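Local coordinates for Oxidored_FMN domain-containing protein ([Pseudomonas] geniculata N1, PDB 6L6J), which acts as a 6-hydroxypseudooxynicotine amine oxidase, a flavoprotein that carries FMN and a [4Fe-4S] cluster and also binds ADP, at residues A[107-115]-A[126-137]; A[498-506]-A[586-594]. All coordinates share one frame; numbering follows the deposited sequence.

Interaction 1: residues A[107-115]-A[126-137]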
loop_
_atom_site.group_PDB
_atom_site.type_symbol
_atom_site.label_atom_id
_atom_site.label_comp_id
_atom_site.label_asym_id
_atom_site.label_seq_id
_atom_site.Cartn_x
_atom_site.Cartn_y
_atom_site.Cartn_z
ATOM N N ALA A 107 -5.885 19.483 -8.227
ATOM C CA ALA A 107 -4.673 18.712 -8.570
ATOM C C ALA A 107 -3.658 19.601 -9.301
ATOM O O ALA A 107 -2.537 19.152 -9.519
ATOM C CB ALA A 107 -5.071 17.500 -9.383
ATOM N N GLY A 108 -4.036 20.822 -9.674
ATOM C CA GLY A 108 -3.189 21.700 -10.503
ATOM C C GLY A 108 -2.514 20.913 -11.632
ATOM O O GLY A 108 -3.227 20.351 -12.477
ATOM N N ALA A 109 -1.182 20.856 -11.624
ATOM C CA ALA A 109 -0.337 20.322 -12.713
ATOM C C ALA A 109 0.135 18.906 -12.354
ATOM O O ALA A 109 1.307 18.595 -12.625
ATOM C CB ALA A 109 0.818 21.266 -12.933
ATOM N N SER A 110 -0.749 18.099 -11.774
ATOM C CA SER A 110 -0.496 16.712 -11.317
ATOM C C SER A 110 -1.438 15.717 -12.005
ATOM O O SER A 110 -1.245 14.503 -11.806
ATOM C CB SER A 110 -0.673 16.627 -9.837
ATOM O OG SER A 110 -2.048 16.452 -9.500
ATOM N N GLY A 111 -2.438 16.202 -12.749
ATOM C CA GLY A 111 -3.420 15.361 -13.457
ATOM C C GLY A 111 -3.827 15.964 -14.803
ATOM O O GLY A 111 -3.692 17.176 -15.007
ATOM N N PRO A 112 -4.367 15.137 -15.738
ATOM C CA PRO A 112 -4.676 15.588 -17.092
ATOM C C PRO A 112 -6.102 16.122 -17.301
ATOM O O PRO A 112 -6.368 16.590 -18.376
ATOM C CB PRO A 112 -4.463 14.267 -17.846
ATOM C CG PRO A 112 -5.081 13.238 -16.939
ATOM C CD PRO A 112 -4.709 13.711 -15.549
ATOM N N ALA A 113 -6.966 16.051 -16.278
ATOM C CA ALA A 113 -8.327 16.640 -16.292
ATOM C C ALA A 113 -9.149 15.999 -17.409
ATOM O O ALA A 113 -9.881 16.750 -18.128
ATOM C CB ALA A 113 -8.206 18.138 -16.495
ATOM N N ILE A 114 -9.052 14.677 -17.556
ATOM C CA ILE A 114 -9.503 13.952 -18.787
ATOM C C ILE A 114 -11.019 13.700 -18.739
ATOM O O ILE A 114 -11.644 13.636 -19.832
ATOM C CB ILE A 114 -8.691 12.650 -18.994
ATOM C CG1 ILE A 114 -7.474 12.877 -19.892
ATOM C CG2 ILE A 114 -9.535 11.492 -19.505
ATOM C CD1 ILE A 114 -7.800 13.337 -21.295
ATOM N N TYR A 115 -11.592 13.493 -17.554
ATOM C CA TYR A 115 -12.999 13.031 -17.403
ATOM C C TYR A 115 -13.922 13.942 -18.228
ATOM O O TYR A 115 -14.753 13.413 -18.988
ATOM C CB TYR A 115 -13.402 12.954 -15.929
ATOM C CG TYR A 115 -12.875 11.744 -15.179
ATOM C CD1 TYR A 115 -12.952 10.460 -15.717
ATOM C CD2 TYR A 115 -12.320 11.867 -13.913
ATOM C CE1 TYR A 115 -12.499 9.348 -15.028
ATOM C CE2 TYR A 115 -11.861 10.762 -13.218
ATOM C CZ TYR A 115 -11.948 9.500 -13.777
ATOM O OH TYR A 115 -11.484 8.410 -13.102
ATOM N N LYS A 126 3.258 23.840 -17.980
ATOM C CA LYS A 126 4.126 22.650 -18.083
ATOM C C LYS A 126 3.203 21.457 -18.336
ATOM O O LYS A 126 1.994 21.588 -18.054
ATOM C CB LYS A 126 4.934 22.490 -16.796
ATOM C CG LYS A 126 4.125 22.194 -15.534
ATOM C CD LYS A 126 4.970 21.819 -14.332
ATOM C CE LYS A 126 6.048 20.780 -14.604
ATOM N NZ LYS A 126 5.505 19.442 -14.937
ATOM N N TYR A 127 3.739 20.342 -18.837
ATOM C CA TYR A 127 3.001 19.052 -18.893
ATOM C C TYR A 127 2.768 18.613 -17.453
ATOM O O TYR A 127 3.526 18.966 -16.564
ATOM C CB TYR A 127 3.751 18.028 -19.747
ATOM C CG TYR A 127 3.890 18.414 -21.199
ATOM C CD1 TYR A 127 2.819 18.308 -22.071
ATOM C CD2 TYR A 127 5.099 18.842 -21.715
ATOM C CE1 TYR A 127 2.927 18.633 -23.414
ATOM C CE2 TYR A 127 5.225 19.172 -23.055
ATOM C CZ TYR A 127 4.138 19.064 -23.904
ATOM O OH TYR A 127 4.264 19.393 -25.213
ATOM N N PRO A 128 1.676 17.890 -17.156
ATOM C CA PRO A 128 1.464 17.336 -15.814
ATOM C C PRO A 128 2.653 16.533 -15.239
ATOM O O PRO A 128 3.312 15.845 -15.951
ATOM C CB PRO A 128 0.276 16.388 -16.037
ATOM C CG PRO A 128 -0.463 16.973 -17.206
ATOM C CD PRO A 128 0.599 17.565 -18.097
ATOM N N HIS A 129 2.862 16.581 -13.929
ATOM C CA HIS A 129 4.017 15.934 -13.258
ATOM C C HIS A 129 4.015 14.424 -13.538
ATOM O O HIS A 129 5.086 13.905 -13.932
ATOM C CB HIS A 129 4.067 16.240 -11.756
ATOM C CG HIS A 129 3.725 17.646 -11.360
ATOM N ND1 HIS A 129 4.241 18.775 -12.009
ATOM C CD2 HIS A 129 2.951 18.110 -10.345
ATOM C CE1 HIS A 129 3.777 19.859 -11.413
ATOM N NE2 HIS A 129 2.971 19.480 -10.393
ATOM N N TYR A 130 2.899 13.718 -13.381
ATOM C CA TYR A 130 2.907 12.224 -13.380
ATOM C C TYR A 130 2.171 11.620 -14.596
ATOM O O TYR A 130 1.755 10.445 -14.527
ATOM C CB TYR A 130 2.322 11.691 -12.063
ATOM C CG TYR A 130 2.952 12.304 -10.845
ATOM C CD1 TYR A 130 4.209 11.914 -10.409
ATOM C CD2 TYR A 130 2.319 13.336 -10.176
ATOM C CE1 TYR A 130 4.813 12.505 -9.309
ATOM C CE2 TYR A 130 2.903 13.941 -9.073
ATOM C CZ TYR A 130 4.154 13.520 -8.638
ATOM O OH TYR A 130 4.733 14.112 -7.558
ATOM N N PHE A 131 2.031 12.373 -15.689
ATOM C CA PHE A 131 1.208 11.983 -16.863
ATOM C C PHE A 131 1.940 12.335 -18.162
ATOM O O PHE A 131 2.482 13.427 -18.259
ATOM C CB PHE A 131 -0.181 12.630 -16.768
ATOM C CG PHE A 131 -1.098 11.988 -15.753
ATOM C CD1 PHE A 131 -1.097 12.398 -14.428
ATOM C CD2 PHE A 131 -1.966 10.972 -16.114
ATOM C CE1 PHE A 131 -1.935 11.812 -13.497
ATOM C CE2 PHE A 131 -2.804 10.380 -15.186
ATOM C CZ PHE A 131 -2.783 10.802 -13.878
ATOM N N ILE A 132 1.885 11.431 -19.140
ATOM C CA ILE A 132 2.445 11.620 -20.522
ATOM C C ILE A 132 1.343 12.095 -21.470
ATOM O O ILE A 132 1.677 12.414 -22.604
ATOM C CB ILE A 132 3.139 10.341 -21.029
ATOM C CG1 ILE A 132 2.155 9.181 -21.173
ATOM C CG2 ILE A 132 4.302 9.986 -20.083
ATOM C CD1 ILE A 132 2.783 7.892 -21.731
ATOM N N ASN A 133 0.091 12.178 -21.005
ATOM C CA ASN A 133 -1.057 12.623 -21.834
ATOM C C ASN A 133 -0.677 13.913 -22.547
ATOM O O ASN A 133 -0.047 14.788 -21.948
ATOM C CB ASN A 133 -2.338 12.850 -21.019
ATOM C CG ASN A 133 -2.824 11.592 -20.334
ATOM O OD1 ASN A 133 -2.106 11.009 -19.523
ATOM N ND2 ASN A 133 -4.019 11.150 -20.690
ATOM N N PRO A 134 -1.024 14.041 -23.851
ATOM C CA PRO A 134 -0.700 15.233 -24.634
ATOM C C PRO A 134 -1.704 16.340 -24.334
ATOM O O PRO A 134 -2.498 16.655 -25.209
ATOM C CB PRO A 134 -0.781 14.735 -26.088
ATOM C CG PRO A 134 -1.805 13.612 -26.044
ATOM C CD PRO A 134 -1.647 12.988 -24.676
ATOM N N ILE A 135 -1.674 16.850 -23.099
ATOM C CA ILE A 135 -2.480 18.018 -22.622
ATOM C C ILE A 135 -1.610 18.794 -21.633
ATOM O O ILE A 135 -1.118 18.184 -20.660
ATOM C CB ILE A 135 -3.835 17.568 -22.016
ATOM C CG1 ILE A 135 -4.690 18.753 -21.560
ATOM C CG2 ILE A 135 -3.651 16.538 -20.912
ATOM C CD1 ILE A 135 -5.388 19.455 -22.687
ATOM N N ALA A 136 -1.372 20.076 -21.910
ATOM C CA ALA A 136 -0.534 20.976 -21.075
ATOM C C ALA A 136 -1.380 21.537 -19.930
ATOM O O ALA A 136 -2.572 21.785 -20.150
ATOM C CB ALA A 136 0.053 22.084 -21.912
ATOM N N ALA A 137 -0.767 21.705 -18.754
ATOM C CA ALA A 137 -1.288 22.474 -17.607
ATOM C C ALA A 137 -1.158 23.964 -17.927
ATOM O O ALA A 137 -0.021 24.430 -18.018
ATOM C CB ALA A 137 -0.534 22.079 -16.356
HETATM O O HOH W 1 0.544 19.583 -8.462
#
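Ala109 and Pro128 bring the two irregular loops closest, with their CA atoms 4.7 Å apart, and the type I turn from Pro128 to Phe131 directs its second amide back across the gap: His129 N donates to Ala109 O. The place of that oxygen is less certain than the rest, and its modelled overlap with the His129 imidazole is too tight to be relied on. CB of Ala109 meets CE1 of the ring and, at 3.8 Å, CB of Ala137. The far nitrogen of the ring, NE2, bonds to Asp180 OD1, and a water lies between it and Ala107 O. On its other side ND1 takes a bond from Lys126 NZ, 3.3 Å long and close to the ring plane, and NZ also donates to Tyr127 O; both ring nitrogens thus have polar partners, the one at ND1 long.

Both segments belong to the long excursion between strand 99-105 and helix 142-162 of the eight-stranded parallel barrel, the TIM-barrel fold of this flavin oxidoreductase family. The side chain of Ser110 is about 10 Å from the bound FMN; its OG bonds to Ala107 O at 2.7 Å and also to His69 NE2.

Further along, Pro112 lays its ring on Phe131: CD stands 3.7 Å from the ring centroid and 4° off the normal, a CH-pi contact over the centre of the face. Ser110 O comes to the rim of the same ring, near its plane, 3.3 Å from CE1. Because CG1 of Ile135 is anti to the backbone N (chi1 -178°), the CG2 branch is left to meet Pro112 CB at 3.9 Å. Beside it the Asn133 amide carbon also packs on Pro112 CB.

Interaction 2: residues A[498-506]-A[586-594]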
loop_
_atom_site.group_PDB
_atom_site.type_symbol
_atom_site.label_atom_id
_atom_site.label_comp_id
_atom_site.label_asym_id
_atom_site.label_seq_id
_atom_site.Cartn_x
_atom_site.Cartn_y
_atom_site.Cartn_z
ATOM N N ILE A 498 16.564 -20.693 -22.684
ATOM C CA ILE A 498 17.747 -19.878 -23.089
ATOM C C ILE A 498 18.924 -20.831 -23.273
ATOM O O ILE A 498 19.223 -21.644 -22.396
ATOM C CB ILE A 498 18.090 -18.762 -22.087
ATOM C CG1 ILE A 498 16.892 -17.866 -21.778
ATOM C CG2 ILE A 498 19.275 -17.953 -22.604
ATOM C CD1 ILE A 498 17.203 -16.770 -20.773
ATOM N N PRO A 499 19.610 -20.770 -24.432
ATOM C CA PRO A 499 20.848 -21.529 -24.633
ATOM C C PRO A 499 21.859 -21.323 -23.491
ATOM O O PRO A 499 22.206 -20.183 -23.165
ATOM C CB PRO A 499 21.377 -20.999 -25.977
ATOM C CG PRO A 499 20.121 -20.528 -26.725
ATOM C CD PRO A 499 19.192 -20.023 -25.638
ATOM N N GLY A 500 22.298 -22.436 -22.898
ATOM C CA GLY A 500 23.339 -22.452 -21.859
ATOM C C GLY A 500 22.743 -22.344 -20.475
ATOM O O GLY A 500 23.522 -22.309 -19.486
ATOM N N CYS A 501 21.410 -22.313 -20.385
ATOM C CA CYS A 501 20.666 -22.242 -19.089
ATOM C C CYS A 501 21.018 -23.433 -18.182
ATOM O O CYS A 501 20.863 -23.279 -16.977
ATOM C CB CYS A 501 19.158 -22.181 -19.296
ATOM S SG CYS A 501 18.488 -23.664 -20.088
ATOM N N ASP A 502 21.484 -24.564 -18.727
ATOM C CA ASP A 502 21.765 -25.786 -17.919
ATOM C C ASP A 502 23.244 -25.830 -17.484
ATOM O O ASP A 502 23.620 -26.748 -16.735
ATOM C CB ASP A 502 21.285 -27.037 -18.656
ATOM C CG ASP A 502 19.765 -27.143 -18.748
ATOM O OD1 ASP A 502 19.059 -26.647 -17.820
ATOM O OD2 ASP A 502 19.280 -27.723 -19.747
ATOM N N LEU A 503 24.054 -24.841 -17.859
ATOM C CA LEU A 503 25.447 -24.724 -17.345
ATOM C C LEU A 503 25.413 -24.532 -15.824
ATOM O O LEU A 503 24.564 -23.814 -15.294
ATOM C CB LEU A 503 26.170 -23.585 -18.068
ATOM C CG LEU A 503 26.296 -23.756 -19.585
ATOM C CD1 LEU A 503 26.650 -22.428 -20.248
ATOM C CD2 LEU A 503 27.317 -24.823 -19.942
ATOM N N PRO A 504 26.327 -25.190 -15.066
ATOM C CA PRO A 504 26.241 -25.226 -13.600
ATOM C C PRO A 504 26.445 -23.871 -12.897
ATOM O O PRO A 504 26.056 -23.757 -11.753
ATOM C CB PRO A 504 27.380 -26.184 -13.204
ATOM C CG PRO A 504 28.373 -26.059 -14.352
ATOM C CD PRO A 504 27.494 -25.936 -15.575
ATOM N N HIS A 505 27.036 -22.884 -13.578
ATOM C CA HIS A 505 27.212 -21.518 -13.011
ATOM C C HIS A 505 25.871 -20.751 -13.042
ATOM O O HIS A 505 25.795 -19.659 -12.406
ATOM C CB HIS A 505 28.383 -20.789 -13.699
ATOM C CG HIS A 505 28.060 -20.230 -15.044
ATOM N ND1 HIS A 505 27.703 -21.036 -16.108
ATOM C CD2 HIS A 505 28.032 -18.953 -15.496
ATOM C CE1 HIS A 505 27.461 -20.273 -17.156
ATOM N NE2 HIS A 505 27.643 -18.989 -16.805
ATOM N N VAL A 506 24.856 -21.281 -13.753
ATOM C CA VAL A 506 23.499 -20.656 -13.881
ATOM C C VAL A 506 22.627 -21.067 -12.682
ATOM O O VAL A 506 22.548 -22.273 -12.371
ATOM C CB VAL A 506 22.824 -21.005 -15.217
ATOM C CG1 VAL A 506 21.468 -20.320 -15.357
ATOM C CG2 VAL A 506 23.709 -20.655 -16.402
ATOM N N ALA A 586 17.594 -8.111 -23.587
ATOM C CA ALA A 586 17.297 -9.552 -23.417
ATOM C C ALA A 586 18.594 -10.364 -23.534
ATOM O O ALA A 586 19.552 -9.913 -24.218
ATOM C CB ALA A 586 16.281 -9.987 -24.440
ATOM N N ILE A 587 18.596 -11.546 -22.919
ATOM C CA ILE A 587 19.680 -12.553 -23.039
ATOM C C ILE A 587 19.401 -13.446 -24.253
ATOM O O ILE A 587 18.344 -14.117 -24.269
ATOM C CB ILE A 587 19.782 -13.349 -21.731
ATOM C CG1 ILE A 587 20.319 -12.457 -20.611
ATOM C CG2 ILE A 587 20.632 -14.593 -21.923
ATOM C CD1 ILE A 587 20.500 -13.165 -19.292
ATOM N N ALA A 588 20.330 -13.463 -25.212
ATOM C CA ALA A 588 20.309 -14.350 -26.403
ATOM C C ALA A 588 20.741 -15.754 -25.979
ATOM O O ALA A 588 20.089 -16.747 -26.395
ATOM C CB ALA A 588 21.206 -13.819 -27.494
ATOM N N SER A 589 21.792 -15.832 -25.166
ATOM C CA SER A 589 22.531 -17.091 -24.880
ATOM C C SER A 589 23.460 -16.890 -23.675
ATOM O O SER A 589 23.884 -15.738 -23.442
ATOM C CB SER A 589 23.295 -17.557 -26.120
ATOM O OG SER A 589 24.569 -16.916 -26.216
ATOM N N ILE A 590 23.774 -17.984 -22.973
ATOM C CA ILE A 590 24.670 -17.992 -21.782
ATOM C C ILE A 590 25.858 -18.906 -22.076
ATOM O O ILE A 590 25.615 -20.106 -22.214
ATOM C CB ILE A 590 23.919 -18.430 -20.507
ATOM C CG1 ILE A 590 22.757 -17.486 -20.180
ATOM C CG2 ILE A 590 24.887 -18.536 -19.340
ATOM C CD1 ILE A 590 21.809 -18.007 -19.112
ATOM N N GLY A 591 27.075 -18.351 -22.129
ATOM C CA GLY A 591 28.343 -19.110 -22.211
ATOM C C GLY A 591 28.979 -19.371 -20.841
ATOM O O GLY A 591 28.500 -18.898 -19.807
ATOM N N PRO A 592 30.111 -20.112 -20.796
ATOM C CA PRO A 592 30.746 -20.520 -19.535
ATOM C C PRO A 592 31.132 -19.379 -18.578
ATOM O O PRO A 592 31.221 -19.622 -17.385
ATOM C CB PRO A 592 32.056 -21.207 -19.974
ATOM C CG PRO A 592 31.818 -21.631 -21.400
ATOM C CD PRO A 592 30.841 -20.615 -21.973
ATOM N N SER A 593 31.414 -18.194 -19.120
ATOM C CA SER A 593 31.937 -17.037 -18.349
ATOM C C SER A 593 31.471 -15.701 -18.953
ATOM O O SER A 593 32.055 -14.651 -18.618
ATOM C CB SER A 593 33.444 -17.110 -18.292
ATOM O OG SER A 593 34.014 -16.695 -19.532
ATOM N N SER A 594 30.463 -15.722 -19.823
ATOM C CA SER A 594 29.813 -14.494 -20.358
ATOM C C SER A 594 28.411 -14.825 -20.870
ATOM O O SER A 594 28.127 -16.004 -21.142
ATOM C CB SER A 594 30.664 -13.846 -21.423
ATOM O OG SER A 594 30.776 -14.677 -22.570
HETATM O O HOH W 2 27.846 -16.739 -18.010
#
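Ile590 presents its CG2 methyl to two residues of the loop at once: CG2 of Val506 meets it tip to tip at 3.8 Å, and NE2 and CE1 of the His505 imidazole come up to it obliquely at a similar distance. With CG2 anti to the backbone N, CG1 (chi1 -60°) lies beside that N and comes within 4.3 Å of Ile498 CG2. That Ile498 methyl packs more closely on Ile587 CG2, at 3.7 Å, the two side chains crossing at about a right angle.

The backbones join beside this cluster. Ile590 N donates to Pro499 O at 2.7 Å with an angle of 153° at the hydrogen, and Gly500, third in the type II turn from Ile498 to Cys501, points its CA-H almost straight at Ile590 O.

Strand 585-590 is an outer strand of a three-stranded antiparallel sheet, with a classic beta bulge at Ala588 and Ser589 opposite Lys596; the loop laid along its end leads into strand 506-507 of the neighbouring mixed sheet. Strand 612-621 touches both partners, Val613 on Ile590 and His505, Leu615 on Val506 and Ile498.

Pro592 O stands 3.6 Å above the centre of one face of the His505 ring, with Val506 CG2 over the other face. A water in the ring plane lies 2.6 Å from NE2 and donates to Gly591 O.

The inner side of the contact is thus made of aliphatic branches with one direct backbone hydrogen bond beside them, and its polar character gathers at the end of the strand, where a water links His505 to Gly591 O.

Interaction 1 belongs to the barrel that holds FMN, and interaction 2 to a distant part of the molecule where two smaller sheets meet; their centres lie 44 Å apart, with no atoms touching and no secondary-structure element shared. Both are partly buried, but interaction 1 has no fully exposed residue among those that touch, whereas interaction 2 has four. Each has a single direct backbone hydrogen bond between its segments, that of interaction 1 being less certain. Around it, 107-115 with 126-137 is rich in aromatic and polar groups tied into the rest of the barrel, while 498-506 with 586-594 is mostly aliphatic branches, with one imidazole and a water at the strand's end, away from the annotated sites.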